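Local atomic coordinates of aldehyde dehydrogenase (Burkholderia thailandensis, PDB entry 5J6B), a protein that probably oxidises aldehydes to carboxylic acids with a nicotinamide cofactor, and is captured here in covalent complex with NADPH. Residues T190-G193 and A194-G198; R271-L274 and D275-E279. All coordinates share one frame; numbering follows the deposited sequence.

Interaction 1: T190-G193 and A194-G198; sequences TPIG and ALIIG
With CG1 beside the backbone N (chi1 -59°), Ile-192 has its CG2 anti to that N, on the side of the next turn, where the extended Ile-196 (chi2 175°) brings its CD1. The branch methyl CG2 of Ile-192 rests 4.0 Å from CD1 of Ile-196, the two chains crossing obliquely. A like first torsion carries CG of Leu-195 back over the preceding turn, 3.3 Å from Pro-191 O. That oxygen also accepts the Leu-195 N-H at 3.1 Å, in the carbonyl plane but bent at the hydrogen. The next two bonds are shorter: Ile-196 N to Ile-192 O and Ile-197 N to Gly-193 O both measure 2.9 Å, the latter being the straighter at 166°. They belong to the N-terminal part of helix 192-202, the crossover helix between parallel strands 182-185 and 211-213 in the cofactor-binding beta-alpha-beta unit, and the side chain of Pro-191 lies about 8 Å from the bound NADPH. At the helix start a water donates to Thr-190 O and accepts from Ala-194 N (2.7 Å). Glu-98 of helix 88-99 takes the N-H groups of Ile-192 and Gly-193, its two carboxylate oxygens receiving one each.

Interaction 2: R271-L274 and D275-E279; sequences REVL and DYVVE
Val-273 and Val-277 touch through their CG2 methyls, 4.2 Å apart, on the first turn of helix 274-286. The backbone bonds of this turn are the tight part: Val-277 N donates to Val-273 O over 3.1 Å in the carbonyl plane, and Val-278 N reaches Leu-274 O at 2.8 Å, nearly straight at the hydrogen (164°) but tilted 22° from that carbonyl's plane. The valine branches crowd the same two oxygens. With CG1 anti to the backbone N (chi1 166°), Val-278 turns CG2 back to 3.2 Å from Leu-274 O, while CG2 of Val-277 lies 3.4 Å from Val-273 O. Leu-274 and Val-278 belong to the buried side, where they pack against helix 303-319 on Ala-308, Leu-309 and Leu-313.

The solvent side is looser. The carboxylate of exposed Asp-275 makes a salt bridge through OD1 with Lys-312, and a water accepts from Asp-275 N (2.9 Å) and donates to Glu-272 O (3.2 Å). Tyr-276 and Val-273 instead face a second subunit. The Tyr-276 hydroxyl is hydrogen-bonded to Asn-442 O of its own chain and to Arg-483 of the second subunit, whose Arg-485 makes a cation-pi contact with the ring and also packs on Val-273. Val-273 holds the N-cap position, and a short 3-10 segment, 271-272, runs into it, leading from the loop after strand 263-266 into an alpha-helix whose first turns are amphipathic.

How the interactions relate
Interaction 1 precedes interaction 2 along the chain, and both lie in the aldehyde dehydrogenase fold. Their centres are about 39 Å apart on opposite sides of the chain's centre, and their nearest atoms remain about 25 Å apart. Each is the opening of a helix that follows a parallel strand, but the sheets differ: helix 192-202 serves the six-stranded sheet beside the NADPH, whereas helix 274-286 comes after strand 263-266 of the larger mixed sheet. The 190-198 site is buried within one subunit, with no other chain touching it; the 271-279 site is partly open. One therefore belongs to the cofactor-binding region, the other, as in other aldehyde dehydrogenases, probably to the catalytic domain, at a boundary with a second subunit.

Interaction 1: T190-G193 and A194-G198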
# COMPACT_ATOMS: atom_id res chain seq x y z
N THR A 190 35.70 -17.41 4.57
CA THR A 190 34.56 -18.13 5.13
C THR A 190 33.62 -18.61 4.02
O THR A 190 32.46 -18.19 3.95
CB THR A 190 33.79 -17.25 6.12
OG1 THR A 190 33.29 -16.10 5.43
CG2 THR A 190 34.67 -16.80 7.29
N PRO A 191 34.07 -19.54 3.17
CA PRO A 191 33.21 -19.99 2.06
C PRO A 191 32.34 -21.20 2.34
O PRO A 191 31.46 -21.51 1.52
CB PRO A 191 34.25 -20.32 0.97
CG PRO A 191 35.42 -20.86 1.75
CD PRO A 191 35.40 -20.16 3.12
N ILE A 192 32.56 -21.90 3.46
CA ILE A 192 31.94 -23.21 3.65
C ILE A 192 30.43 -23.09 3.75
O ILE A 192 29.69 -23.87 3.14
CB ILE A 192 32.52 -23.90 4.90
CG1 ILE A 192 34.03 -24.07 4.78
CG2 ILE A 192 31.84 -25.26 5.09
CD1 ILE A 192 34.68 -24.52 6.08
N GLY A 193 29.95 -22.13 4.55
CA GLY A 193 28.51 -21.99 4.72
C GLY A 193 27.80 -21.75 3.41
O GLY A 193 26.78 -22.38 3.11
N ALA A 194 28.34 -20.83 2.60
CA ALA A 194 27.80 -20.56 1.26
C ALA A 194 27.76 -21.83 0.41
O ALA A 194 26.81 -22.02 -0.37
CB ALA A 194 28.64 -19.50 0.56
N LEU A 195 28.76 -22.70 0.54
CA LEU A 195 28.78 -23.91 -0.27
C LEU A 195 27.82 -24.98 0.27
O LEU A 195 27.31 -25.79 -0.50
CB LEU A 195 30.21 -24.46 -0.36
CG LEU A 195 31.19 -23.55 -1.09
CD1 LEU A 195 32.62 -24.05 -0.94
CD2 LEU A 195 30.81 -23.39 -2.57
N ILE A 196 27.57 -24.99 1.58
CA ILE A 196 26.52 -25.86 2.11
C ILE A 196 25.15 -25.39 1.62
O ILE A 196 24.28 -26.20 1.29
CB ILE A 196 26.59 -25.93 3.65
CG1 ILE A 196 27.91 -26.57 4.09
CG2 ILE A 196 25.38 -26.68 4.21
CD1 ILE A 196 28.13 -26.56 5.60
N ILE A 197 24.94 -24.07 1.58
CA ILE A 197 23.72 -23.52 0.99
C ILE A 197 23.60 -23.94 -0.47
O ILE A 197 22.54 -24.39 -0.93
CB ILE A 197 23.69 -21.99 1.14
CG1 ILE A 197 23.52 -21.58 2.61
CG2 ILE A 197 22.58 -21.40 0.29
CD1 ILE A 197 23.71 -20.09 2.85
N GLY A 198 24.70 -23.83 -1.22
CA GLY A 198 24.72 -24.33 -2.59
C GLY A 198 24.32 -25.79 -2.71
O GLY A 198 23.56 -26.17 -3.60
O HOH W 1 29.86 -19.11 4.05

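Interaction 2: R271-L274 and D275-E279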
# COMPACT_ATOMS: atom_id res chain seq x y z
N ARG A 271 18.12 5.40 35.12
CA ARG A 271 18.74 4.84 36.33
C ARG A 271 18.11 3.51 36.73
O ARG A 271 18.82 2.54 37.02
CB ARG A 271 18.67 5.83 37.50
N GLU A 272 16.78 3.44 36.73
CA GLU A 272 16.11 2.24 37.23
C GLU A 272 16.32 1.03 36.32
O GLU A 272 16.08 -0.10 36.75
CB GLU A 272 14.61 2.51 37.41
N VAL A 273 16.76 1.22 35.08
CA VAL A 273 16.91 0.11 34.14
C VAL A 273 18.35 -0.05 33.68
O VAL A 273 18.60 -0.63 32.62
CB VAL A 273 15.95 0.26 32.94
CG1 VAL A 273 14.49 0.12 33.38
CG2 VAL A 273 16.21 1.59 32.23
N LEU A 274 19.32 0.43 34.47
CA LEU A 274 20.71 0.42 34.01
C LEU A 274 21.25 -1.00 33.81
O LEU A 274 22.09 -1.21 32.93
CB LEU A 274 21.60 1.20 34.99
CG LEU A 274 21.54 2.72 34.91
CD1 LEU A 274 22.52 3.35 35.88
CD2 LEU A 274 21.82 3.22 33.48
N ASP A 275 20.79 -1.98 34.58
CA ASP A 275 21.30 -3.33 34.37
C ASP A 275 20.91 -3.86 33.00
O ASP A 275 21.70 -4.55 32.34
CB ASP A 275 20.82 -4.27 35.47
CG ASP A 275 21.61 -4.11 36.75
OD1 ASP A 275 22.76 -3.63 36.68
OD2 ASP A 275 21.08 -4.45 37.82
N TYR A 276 19.69 -3.55 32.56
CA TYR A 276 19.27 -3.94 31.21
C TYR A 276 20.08 -3.19 30.15
O TYR A 276 20.53 -3.78 29.16
CB TYR A 276 17.77 -3.68 31.02
CG TYR A 276 17.40 -3.61 29.55
CD1 TYR A 276 17.25 -4.77 28.80
CD2 TYR A 276 17.25 -2.38 28.90
CE1 TYR A 276 16.93 -4.72 27.45
CE2 TYR A 276 16.93 -2.32 27.54
CZ TYR A 276 16.78 -3.49 26.82
OH TYR A 276 16.48 -3.45 25.47
N VAL A 277 20.27 -1.88 30.35
CA VAL A 277 21.04 -1.09 29.39
C VAL A 277 22.46 -1.63 29.27
O VAL A 277 22.99 -1.81 28.16
CB VAL A 277 21.03 0.39 29.82
CG1 VAL A 277 21.94 1.23 28.90
CG2 VAL A 277 19.60 0.93 29.80
N VAL A 278 23.10 -1.94 30.40
CA VAL A 278 24.47 -2.44 30.39
C VAL A 278 24.55 -3.79 29.68
O VAL A 278 25.48 -4.06 28.91
CB VAL A 278 25.03 -2.52 31.82
CG1 VAL A 278 26.32 -3.34 31.88
CG2 VAL A 278 25.27 -1.09 32.34
N GLU A 279 23.57 -4.66 29.93
CA GLU A 279 23.54 -5.96 29.26
C GLU A 279 23.48 -5.80 27.74
O GLU A 279 24.19 -6.50 27.00
CB GLU A 279 22.34 -6.76 29.77
CG GLU A 279 22.03 -7.96 28.93
CD GLU A 279 23.04 -9.05 29.13
OE1 GLU A 279 23.62 -9.10 30.24
OE2 GLU A 279 23.26 -9.84 28.19
O HOH W 2 18.71 -2.00 36.59